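Local structure of uncharacterized protein BAD_0989 (Bifidobacterium adolescentis ATCC 15703, 3CYM) at residues P18-L24 with L71-L77; A239-R244 with W315-I319; A125-G129 with Q190-A196. The protein is uncharacterised but probably binds nucleic acid and trims it from the 3' end, as a 3'-5' exonuclease of the ribonuclease D type. One frame throughout, in Å; residues are numbered along the deposited sequence. Where two conformers were deposited one is given.

Contact 1 of 3, residues P18-L24 with L71-L77; sequences PNVIDTL and LLDPQAL
Ile-21 is held by both of its backbone polar atoms: its N donates to Leu-71 O over 2.7 Å, and its O receives Asp-73 N over 2.9 Å. The two bonds are nearly straight and make a short parallel bridge, Ile-21 beside Leu-72. Beside Pro-18 a water links the two backbones, donating to Asn-19 O and accepting from Leu-71 N. A second water donates to both Asp-22 OD1 and Asp-73 OD2, bridging two carboxylates whose named oxygens stand 4.7 Å apart. Asp-73 is the N-cap of helix 74-79: with CG anti to the backbone N (chi1 -176°), its OD1 accepts Ala-76 N from above the carboxylate plane, while OD2 forms a salt bridge with Arg-159. An asparagine in place of Asp-73 would probably leave Arg-159 without its countercharge and weaken the water link to Asp-22. Around these bonds the packing is mostly of carbon atoms. Ile-21 and Leu-72 lie side by side, CG2 of Ile-21 to CD1 of Leu-72 at 3.6 Å; Ala-76 CB rests 3.7 Å from Asp-22 CB, and Leu-77 CD2 sets a methyl against the carbonyl of Thr-23. Strand 20-21 thus edges the mixed sheet of the exonuclease domain: strand 57-65 flanks Leu-72 on its other side, and Phe-27 of helix 24-35 covers Leu-72 and Leu-77.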
loop_
_atom_site.group_PDB
_atom_site.type_symbol
_atom_site.label_atom_id
_atom_site.label_comp_id
_atom_site.label_asym_id
_atom_site.label_seq_id
_atom_site.Cartn_x
_atom_site.Cartn_y
_atom_site.Cartn_z
ATOM N N PRO A 18 -0.621 24.581 9.221
ATOM C CA PRO A 18 -0.191 24.271 10.587
ATOM C C PRO A 18 1.321 24.132 10.729
ATOM O O PRO A 18 2.014 23.847 9.754
ATOM C CB PRO A 18 -0.862 22.919 10.878
ATOM C CG PRO A 18 -1.772 22.661 9.742
ATOM C CD PRO A 18 -1.279 23.435 8.582
ATOM N N ASN A 19 1.816 24.346 11.948
ATOM C CA ASN A 19 3.184 24.018 12.302
ATOM C C ASN A 19 3.232 22.549 12.660
ATOM O O ASN A 19 2.231 21.977 13.090
ATOM C CB ASN A 19 3.659 24.834 13.506
ATOM C CG ASN A 19 3.593 26.328 13.276
ATOM O OD1 ASN A 19 3.479 26.798 12.143
ATOM N ND2 ASN A 19 3.675 27.089 14.361
ATOM N N VAL A 20 4.391 21.938 12.484
ATOM C CA VAL A 20 4.574 20.541 12.852
ATOM C C VAL A 20 4.634 20.396 14.385
ATOM O O VAL A 20 5.198 21.240 15.084
ATOM C CB VAL A 20 5.800 19.916 12.111
ATOM C CG1 VAL A 20 7.073 20.680 12.415
ATOM C CG2 VAL A 20 5.960 18.428 12.411
ATOM N N ILE A 21 3.978 19.357 14.893
ATOM C CA ILE A 21 4.055 18.993 16.292
ATOM C C ILE A 21 5.203 17.997 16.453
ATOM O O ILE A 21 5.153 16.871 15.940
ATOM C CB ILE A 21 2.726 18.422 16.798
ATOM C CG1 ILE A 21 1.638 19.502 16.726
ATOM C CG2 ILE A 21 2.870 17.945 18.217
ATOM C CD1 ILE A 21 0.220 18.986 16.778
ATOM N N ASP A 22 6.255 18.444 17.134
ATOM C CA ASP A 22 7.475 17.653 17.284
ATOM C C ASP A 22 8.078 17.701 18.683
ATOM O O ASP A 22 9.180 17.198 18.902
ATOM C CB ASP A 22 8.520 18.015 16.210
ATOM C CG ASP A 22 8.914 19.496 16.204
ATOM O OD1 ASP A 22 9.470 19.924 15.168
ATOM O OD2 ASP A 22 8.686 20.240 17.190
ATOM N N THR A 23 7.355 18.313 19.620
ATOM C CA THR A 23 7.769 18.334 21.026
ATOM C C THR A 23 6.708 17.689 21.923
ATOM O O THR A 23 5.526 17.663 21.570
ATOM C CB THR A 23 8.069 19.769 21.532
ATOM O OG1 THR A 23 6.879 20.568 21.483
ATOM C CG2 THR A 23 9.155 20.430 20.698
ATOM N N LEU A 24 7.140 17.158 23.067
ATOM C CA LEU A 24 6.220 16.595 24.057
ATOM C C LEU A 24 5.106 17.552 24.531
ATOM O O LEU A 24 3.940 17.147 24.513
ATOM C CB LEU A 24 6.968 15.962 25.246
ATOM C CG LEU A 24 6.119 15.283 26.333
ATOM C CD1 LEU A 24 5.525 13.975 25.834
ATOM C CD2 LEU A 24 6.921 15.057 27.610
ATOM N N LEU A 71 -0.136 18.076 12.518
ATOM C CA LEU A 71 0.889 17.395 11.731
ATOM C C LEU A 71 1.957 16.888 12.686
ATOM O O LEU A 71 2.738 17.667 13.212
ATOM C CB LEU A 71 1.512 18.329 10.678
ATOM C CG LEU A 71 0.591 19.098 9.725
ATOM C CD1 LEU A 71 1.403 19.799 8.683
ATOM C CD2 LEU A 71 -0.382 18.172 9.052
ATOM N N LEU A 72 1.985 15.581 12.916
ATOM C CA LEU A 72 2.779 15.030 13.998
ATOM C C LEU A 72 4.018 14.340 13.445
ATOM O O LEU A 72 3.915 13.464 12.589
ATOM C CB LEU A 72 1.951 14.049 14.846
ATOM C CG LEU A 72 0.708 14.348 15.731
ATOM C CD1 LEU A 72 1.014 15.038 17.037
ATOM C CD2 LEU A 72 -0.432 15.070 15.044
ATOM N N ASP A 73 5.183 14.752 13.941
ATOM C CA ASP A 73 6.479 14.170 13.581
ATOM C C ASP A 73 6.741 12.948 14.463
ATOM O O ASP A 73 7.138 13.119 15.606
ATOM C CB ASP A 73 7.567 15.237 13.813
ATOM C CG ASP A 73 8.982 14.799 13.381
ATOM O OD1 ASP A 73 9.273 13.600 13.187
ATOM O OD2 ASP A 73 9.839 15.702 13.251
ATOM N N PRO A 74 6.549 11.716 13.929
ATOM C CA PRO A 74 6.669 10.504 14.754
ATOM C C PRO A 74 8.061 10.287 15.368
ATOM O O PRO A 74 8.160 9.914 16.536
ATOM C CB PRO A 74 6.333 9.368 13.771
ATOM C CG PRO A 74 5.587 10.025 12.655
ATOM C CD PRO A 74 6.225 11.373 12.530
ATOM N N GLN A 75 9.107 10.549 14.587
ATOM C CA GLN A 75 10.497 10.328 14.997
ATOM C C GLN A 75 10.927 11.274 16.114
ATOM O O GLN A 75 11.499 10.836 17.107
ATOM C CB GLN A 75 11.447 10.449 13.796
ATOM C CG GLN A 75 11.340 9.302 12.786
ATOM C CD GLN A 75 10.086 9.379 11.923
ATOM O OE1 GLN A 75 9.496 10.450 11.758
ATOM N NE2 GLN A 75 9.674 8.244 11.371
ATOM N N ALA A 76 10.628 12.563 15.953
ATOM C CA ALA A 76 10.862 13.553 17.003
ATOM C C ALA A 76 10.061 13.262 18.273
ATOM O O ALA A 76 10.570 13.448 19.372
ATOM C CB ALA A 76 10.557 14.948 16.498
ATOM N N LEU A 77 8.821 12.799 18.115
ATOM C CA LEU A 77 7.951 12.528 19.261
ATOM C C LEU A 77 8.338 11.258 20.004
ATOM O O LEU A 77 8.157 11.177 21.213
ATOM C CB LEU A 77 6.471 12.480 18.850
ATOM C CG LEU A 77 5.784 13.770 18.386
ATOM C CD1 LEU A 77 4.375 13.477 17.869
ATOM C CD2 LEU A 77 5.758 14.833 19.471
HETATM O O HOH W 1 -0.091 20.762 13.596
HETATM O O HOH W 2 9.442 18.265 12.862
#

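Contact 2 of 3, residues A239-R244 with W315-I319; sequences ALWTRR and WKNII
Ile-318 and Trp-315, one turn apart on helix 312-323, supply most of the surface that meets helix 231-250. The segment axes approach to 9.7 Å and run roughly antiparallel, 140° between their directions. Ile-318 uses both of its branches. CG2, the branch anti to the backbone N, lies against the backbone at Ala-239, 3.7 Å from Ala-239 CB and 3.5 Å from Ala-239 O. CG1 stands anti to the carbonyl carbon (chi1 -66°), and the chain then bends at chi2 (-57°), so that CG1 and CD1 both touch CB and CG of Arg-243, across which the isoleucine chain lies at about a right angle; Arg-243 CG is 3.7 Å from Ile-318 CG1. Arg-243 itself bends at chi2, and its guanidinium leads away to a salt bridge with Glu-246. Trp-315 brings the six-membered end of its indole edge-on to the backbone of helix 231-250: Arg-244 N lies in the ring plane at that edge, and CH2 comes within 3.6 Å of Arg-244 CA. Leu-240 CD2 meets the same ring obliquely, 3.9 Å from CE3, and also touches Ile-318 CG2 and Ile-319 CG1. Of its side chain, Arg-244 offers Trp-315 CB and CG; its guanidinium stands almost perpendicular to the indole and pairs with Asp-261. No hydrogen bond joins the two segments; helix 231-250 belongs to the HRDC domain and helix 312-323 packs on it. Their contact therefore rests on shape and apolar burial, with both arginines lending methylenes here and spending their charge on other partners.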
loop_
_atom_site.group_PDB
_atom_site.type_symbol
_atom_site.label_atom_id
_atom_site.label_comp_id
_atom_site.label_asym_id
_atom_site.label_seq_id
_atom_site.Cartn_x
_atom_site.Cartn_y
_atom_site.Cartn_z
ATOM N N ALA A 239 21.128 -14.372 -2.814
ATOM C CA ALA A 239 22.174 -13.937 -1.886
ATOM C C ALA A 239 22.370 -12.418 -1.915
ATOM O O ALA A 239 22.509 -11.789 -0.864
ATOM C CB ALA A 239 23.479 -14.658 -2.193
ATOM N N LEU A 240 22.366 -11.845 -3.120
ATOM C CA LEU A 240 22.469 -10.395 -3.318
ATOM C C LEU A 240 21.269 -9.612 -2.790
ATOM O O LEU A 240 21.452 -8.597 -2.114
ATOM C CB LEU A 240 22.690 -10.061 -4.794
ATOM C CG LEU A 240 24.095 -10.278 -5.368
ATOM C CD1 LEU A 240 24.024 -10.058 -6.847
ATOM C CD2 LEU A 240 25.125 -9.338 -4.750
ATOM N N TRP A 241 20.055 -10.075 -3.104
ATOM C CA TRP A 241 18.831 -9.476 -2.579
ATOM C C TRP A 241 18.834 -9.429 -1.057
ATOM O O TRP A 241 18.433 -8.417 -0.467
ATOM C CB TRP A 241 17.577 -10.229 -3.048
ATOM C CG TRP A 241 16.294 -9.520 -2.679
ATOM C CD1 TRP A 241 15.574 -8.661 -3.475
ATOM C CD2 TRP A 241 15.582 -9.594 -1.425
ATOM N NE1 TRP A 241 14.473 -8.200 -2.797
ATOM C CE2 TRP A 241 14.450 -8.753 -1.540
ATOM C CE3 TRP A 241 15.791 -10.291 -0.218
ATOM C CZ2 TRP A 241 13.524 -8.589 -0.492
ATOM C CZ3 TRP A 241 14.878 -10.121 0.833
ATOM C CH2 TRP A 241 13.756 -9.277 0.682
ATOM N N THR A 242 19.248 -10.536 -0.440
ATOM C CA THR A 242 19.227 -10.692 1.011
ATOM C C THR A 242 20.177 -9.719 1.695
ATOM O O THR A 242 19.772 -9.007 2.624
ATOM C CB THR A 242 19.571 -12.140 1.425
ATOM O OG1 THR A 242 18.648 -13.039 0.802
ATOM C CG2 THR A 242 19.507 -12.319 2.944
ATOM N N ARG A 243 21.428 -9.685 1.234
ATOM C CA ARG A 243 22.415 -8.782 1.818
ATOM C C ARG A 243 22.052 -7.313 1.578
ATOM O O ARG A 243 22.176 -6.496 2.485
ATOM C CB ARG A 243 23.829 -9.110 1.342
ATOM C CG ARG A 243 24.939 -8.317 2.043
ATOM C CD ARG A 243 24.848 -8.326 3.574
ATOM N NE ARG A 243 25.971 -7.598 4.171
ATOM C CZ ARG A 243 25.997 -7.071 5.394
ATOM N NH1 ARG A 243 24.942 -7.136 6.204
ATOM N NH2 ARG A 243 27.091 -6.441 5.802
ATOM N N ARG A 244 21.573 -6.999 0.373
ATOM C CA ARG A 244 21.078 -5.659 0.052
ATOM C C ARG A 244 19.930 -5.245 0.982
ATOM O O ARG A 244 19.845 -4.094 1.375
ATOM C CB ARG A 244 20.633 -5.594 -1.415
ATOM C CG ARG A 244 20.207 -4.222 -1.918
ATOM C CD ARG A 244 19.661 -4.304 -3.328
ATOM N NE ARG A 244 18.326 -4.897 -3.404
ATOM C CZ ARG A 244 17.559 -4.878 -4.494
ATOM N NH1 ARG A 244 16.364 -5.448 -4.474
ATOM N NH2 ARG A 244 17.982 -4.287 -5.607
ATOM N N TRP A 315 29.644 -6.688 -2.140
ATOM C CA TRP A 315 28.861 -7.497 -3.063
ATOM C C TRP A 315 29.704 -8.632 -3.622
ATOM O O TRP A 315 29.198 -9.725 -3.810
ATOM C CB TRP A 315 28.269 -6.652 -4.188
ATOM C CG TRP A 315 27.548 -5.420 -3.706
ATOM C CD1 TRP A 315 27.877 -4.131 -3.980
ATOM C CD2 TRP A 315 26.387 -5.367 -2.861
ATOM N NE1 TRP A 315 26.996 -3.272 -3.367
ATOM C CE2 TRP A 315 26.071 -4.004 -2.674
ATOM C CE3 TRP A 315 25.579 -6.339 -2.250
ATOM C CZ2 TRP A 315 24.980 -3.585 -1.904
ATOM C CZ3 TRP A 315 24.497 -5.921 -1.482
ATOM C CH2 TRP A 315 24.212 -4.554 -1.313
ATOM N N LYS A 316 30.987 -8.364 -3.850
ATOM C CA LYS A 316 31.959 -9.360 -4.327
ATOM C C LYS A 316 32.029 -10.586 -3.407
ATOM O O LYS A 316 31.975 -11.714 -3.885
ATOM C CB LYS A 316 33.334 -8.702 -4.491
ATOM C CG LYS A 316 34.468 -9.629 -4.928
ATOM C CD LYS A 316 35.655 -8.843 -5.508
ATOM C CE LYS A 316 36.287 -7.858 -4.514
ATOM N NZ LYS A 316 37.096 -8.540 -3.462
ATOM N N ASN A 317 32.114 -10.344 -2.095
ATOM C CA ASN A 317 32.091 -11.391 -1.062
ATOM C C ASN A 317 30.812 -12.228 -1.076
ATOM O O ASN A 317 30.840 -13.426 -0.807
ATOM C CB ASN A 317 32.228 -10.773 0.339
ATOM C CG ASN A 317 33.595 -10.151 0.598
ATOM O OD1 ASN A 317 34.609 -10.553 0.020
ATOM N ND2 ASN A 317 33.625 -9.164 1.500
ATOM N N ILE A 318 29.688 -11.582 -1.364
ATOM C CA ILE A 318 28.395 -12.253 -1.405
ATOM C C ILE A 318 28.313 -13.182 -2.623
ATOM O O ILE A 318 27.821 -14.308 -2.505
ATOM C CB ILE A 318 27.226 -11.216 -1.351
ATOM C CG1 ILE A 318 27.198 -10.494 0.007
ATOM C CG2 ILE A 318 25.876 -11.856 -1.646
ATOM C CD1 ILE A 318 27.066 -11.407 1.235
ATOM N N ILE A 319 28.826 -12.717 -3.767
ATOM C CA ILE A 319 28.836 -13.519 -4.992
ATOM C C ILE A 319 29.701 -14.776 -4.791
ATOM O O ILE A 319 29.315 -15.872 -5.230
ATOM C CB ILE A 319 29.260 -12.675 -6.234
ATOM C CG1 ILE A 319 28.275 -11.522 -6.460
ATOM C CG2 ILE A 319 29.334 -13.530 -7.501
ATOM C CD1 ILE A 319 28.824 -10.388 -7.332
#

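Contact 3 of 3, residues A125-G129 with Q190-A196; sequences ARLLG and QGKMEWA
Lys-192 NZ is gripped from several sides: it donates to Leu-127 O over 2.8 Å and to Gln-190 OE1 over 3.1 Å, and also to Thr-380 O, with a weak bond to Thr-382. Two Schellman motifs end the helices that meet here, at Gly-129 for helix 121-127 and at Gly-191 for helix 176-190, each with positive phi; Lys-192 then stands at the N-cap position of helix 193-207. Its side chain is extended beyond CG, which carries the ammonium across to the end of helix 121-127. There it meets Leu-127 O tilted 18° from the carbonyl plane, and CD passes 3.4 Å from the same oxygen. The carbonyls of a helix C-terminus carry partial negative charge, so a lysine at this place is likely to be favoured electrostatically, and the several acceptors satisfy a buried amine. Gln-190, likewise extended, presents OE1 to Lys-192 almost in line with its C=O bond, while Leu-128 CD1 lies against the amide, 3.7 Å from Gln-190 CD. The apolar half of the contact belongs to Leu-127. Its CG sits anti to the carbonyl carbon (chi1 -76°), and the two methyls divide the work: CD1 lies against the first turn of helix 193-207, 3.6 Å from Ala-196 CA, and CD2 meets the indole of Trp-195 at its edge, 3.8 Å from CE3. Trp-195 also stacks on Trp-419; the junction thus ties the ends of helices 121-127 and 176-190 to the chain around Thr-380 to Thr-382 and, through Trp-419, to helix 418-433. Lys-192 CG lies 3.9 Å above one face of the Trp-195 ring, offset toward its rim.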
loop_
_atom_site.group_PDB
_atom_site.type_symbol
_atom_site.label_atom_id
_atom_site.label_comp_id
_atom_site.label_asym_id
_atom_site.label_seq_id
_atom_site.Cartn_x
_atom_site.Cartn_y
_atom_site.Cartn_z
ATOM N N ALA A 125 -16.283 5.319 -2.163
ATOM C CA ALA A 125 -16.331 5.840 -3.541
ATOM C C ALA A 125 -16.487 4.747 -4.599
ATOM O O ALA A 125 -17.237 4.921 -5.555
ATOM C CB ALA A 125 -15.106 6.692 -3.836
ATOM N N ARG A 126 -15.787 3.630 -4.404
ATOM C CA ARG A 126 -15.826 2.461 -5.298
ATOM C C ARG A 126 -17.201 1.808 -5.310
ATOM O O ARG A 126 -17.762 1.510 -6.364
ATOM C CB ARG A 126 -14.828 1.391 -4.837
ATOM C CG ARG A 126 -13.420 1.845 -4.585
ATOM C CD ARG A 126 -12.635 1.939 -5.849
ATOM N NE ARG A 126 -12.155 0.657 -6.354
ATOM C CZ ARG A 126 -12.645 0.037 -7.425
ATOM N NH1 ARG A 126 -12.134 -1.127 -7.805
ATOM N NH2 ARG A 126 -13.645 0.566 -8.111
ATOM N N LEU A 127 -17.740 1.563 -4.112
ATOM C CA LEU A 127 -19.103 1.010 -3.965
ATOM C C LEU A 127 -20.144 1.891 -4.655
ATOM O O LEU A 127 -21.058 1.382 -5.298
ATOM C CB LEU A 127 -19.473 0.825 -2.494
ATOM C CG LEU A 127 -18.877 -0.362 -1.728
ATOM C CD1 LEU A 127 -18.980 -0.065 -0.255
ATOM C CD2 LEU A 127 -19.587 -1.663 -2.051
ATOM N N LEU A 128 -19.967 3.206 -4.531
ATOM C CA LEU A 128 -20.788 4.222 -5.198
ATOM C C LEU A 128 -20.610 4.252 -6.715
ATOM O O LEU A 128 -21.389 4.885 -7.426
ATOM C CB LEU A 128 -20.453 5.604 -4.630
ATOM C CG LEU A 128 -21.406 6.295 -3.649
ATOM C CD1 LEU A 128 -22.373 5.315 -3.004
ATOM C CD2 LEU A 128 -20.608 7.050 -2.591
ATOM N N GLY A 129 -19.561 3.602 -7.201
ATOM C CA GLY A 129 -19.345 3.471 -8.627
ATOM C C GLY A 129 -18.383 4.483 -9.203
ATOM O O GLY A 129 -18.264 4.579 -10.422
ATOM N N GLN A 190 -28.312 5.180 -2.091
ATOM C CA GLN A 190 -28.065 4.090 -3.034
ATOM C C GLN A 190 -28.329 2.721 -2.400
ATOM O O GLN A 190 -28.272 1.699 -3.080
ATOM C CB GLN A 190 -26.635 4.147 -3.586
ATOM C CG GLN A 190 -26.406 5.163 -4.711
ATOM C CD GLN A 190 -25.123 4.883 -5.510
ATOM O OE1 GLN A 190 -24.628 3.751 -5.546
ATOM N NE2 GLN A 190 -24.587 5.914 -6.156
ATOM N N GLY A 191 -28.612 2.713 -1.101
ATOM C CA GLY A 191 -28.890 1.497 -0.351
ATOM C C GLY A 191 -27.680 0.594 -0.181
ATOM O O GLY A 191 -27.828 -0.630 -0.120
ATOM N N LYS A 192 -26.492 1.201 -0.111
ATOM C CA LYS A 192 -25.232 0.464 0.032
ATOM C C LYS A 192 -24.522 0.686 1.383
ATOM O O LYS A 192 -23.374 0.265 1.548
ATOM C CB LYS A 192 -24.275 0.779 -1.135
ATOM C CG LYS A 192 -24.905 0.601 -2.513
ATOM C CD LYS A 192 -23.888 0.700 -3.622
ATOM C CE LYS A 192 -24.534 0.379 -4.951
ATOM N NZ LYS A 192 -23.722 0.886 -6.074
ATOM N N MET A 193 -25.212 1.315 2.344
ATOM C CA MET A 193 -24.611 1.689 3.633
ATOM C C MET A 193 -24.150 0.486 4.465
ATOM O O MET A 193 -23.080 0.539 5.068
ATOM C CB MET A 193 -25.528 2.633 4.434
ATOM C CG MET A 193 -24.878 3.411 5.607
ATOM S SD MET A 193 -23.445 4.523 5.316
ATOM C CE MET A 193 -22.125 3.538 5.998
ATOM N N GLU A 194 -24.918 -0.605 4.474
ATOM C CA GLU A 194 -24.469 -1.793 5.211
ATOM C C GLU A 194 -23.360 -2.565 4.485
ATOM O O GLU A 194 -22.546 -3.236 5.125
ATOM C CB GLU A 194 -25.617 -2.717 5.671
ATOM C CG GLU A 194 -26.747 -2.963 4.682
ATOM C CD GLU A 194 -27.865 -1.937 4.786
ATOM O OE1 GLU A 194 -28.380 -1.505 3.731
ATOM O OE2 GLU A 194 -28.229 -1.565 5.921
ATOM N N TRP A 195 -23.322 -2.445 3.159
ATOM C CA TRP A 195 -22.231 -2.990 2.354
ATOM C C TRP A 195 -20.968 -2.244 2.740
ATOM O O TRP A 195 -19.949 -2.867 3.030
ATOM C CB TRP A 195 -22.468 -2.743 0.867
ATOM C CG TRP A 195 -23.580 -3.487 0.205
ATOM C CD1 TRP A 195 -24.566 -4.226 0.792
ATOM C CD2 TRP A 195 -23.835 -3.520 -1.201
ATOM N NE1 TRP A 195 -25.410 -4.729 -0.163
ATOM C CE2 TRP A 195 -24.982 -4.312 -1.398
ATOM C CE3 TRP A 195 -23.196 -2.955 -2.318
ATOM C CZ2 TRP A 195 -25.511 -4.561 -2.670
ATOM C CZ3 TRP A 195 -23.714 -3.211 -3.582
ATOM C CH2 TRP A 195 -24.862 -4.001 -3.747
ATOM N N ALA A 196 -21.065 -0.910 2.742
ATOM C CA ALA A 196 -19.990 -0.015 3.177
ATOM C C ALA A 196 -19.462 -0.389 4.560
ATOM O O ALA A 196 -18.269 -0.675 4.707
ATOM C CB ALA A 196 -20.448 1.430 3.144
#

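In the fold
From the N terminus, contact 1 comes first: 18-24 returns to 71-77, enclosing helix 24-35 and two strands of the exonuclease sheet. Contact 3 closes a mostly helical loop from 125-129 to 190-196, joining the end of helix 121-127 to the turn between helices 176-190 and 193-207. The chain then runs from helix 193-207 into helix 231-250, where contact 2 opens; it closes on 315-319 and packs helix 312-323 on helix 231-250 of the HRDC domain. The loops follow in series, without nesting or crossing. Contacts 2 and 3, their centres 49 Å apart, lie on opposite sides of the chain's centre, and no two contacts touch.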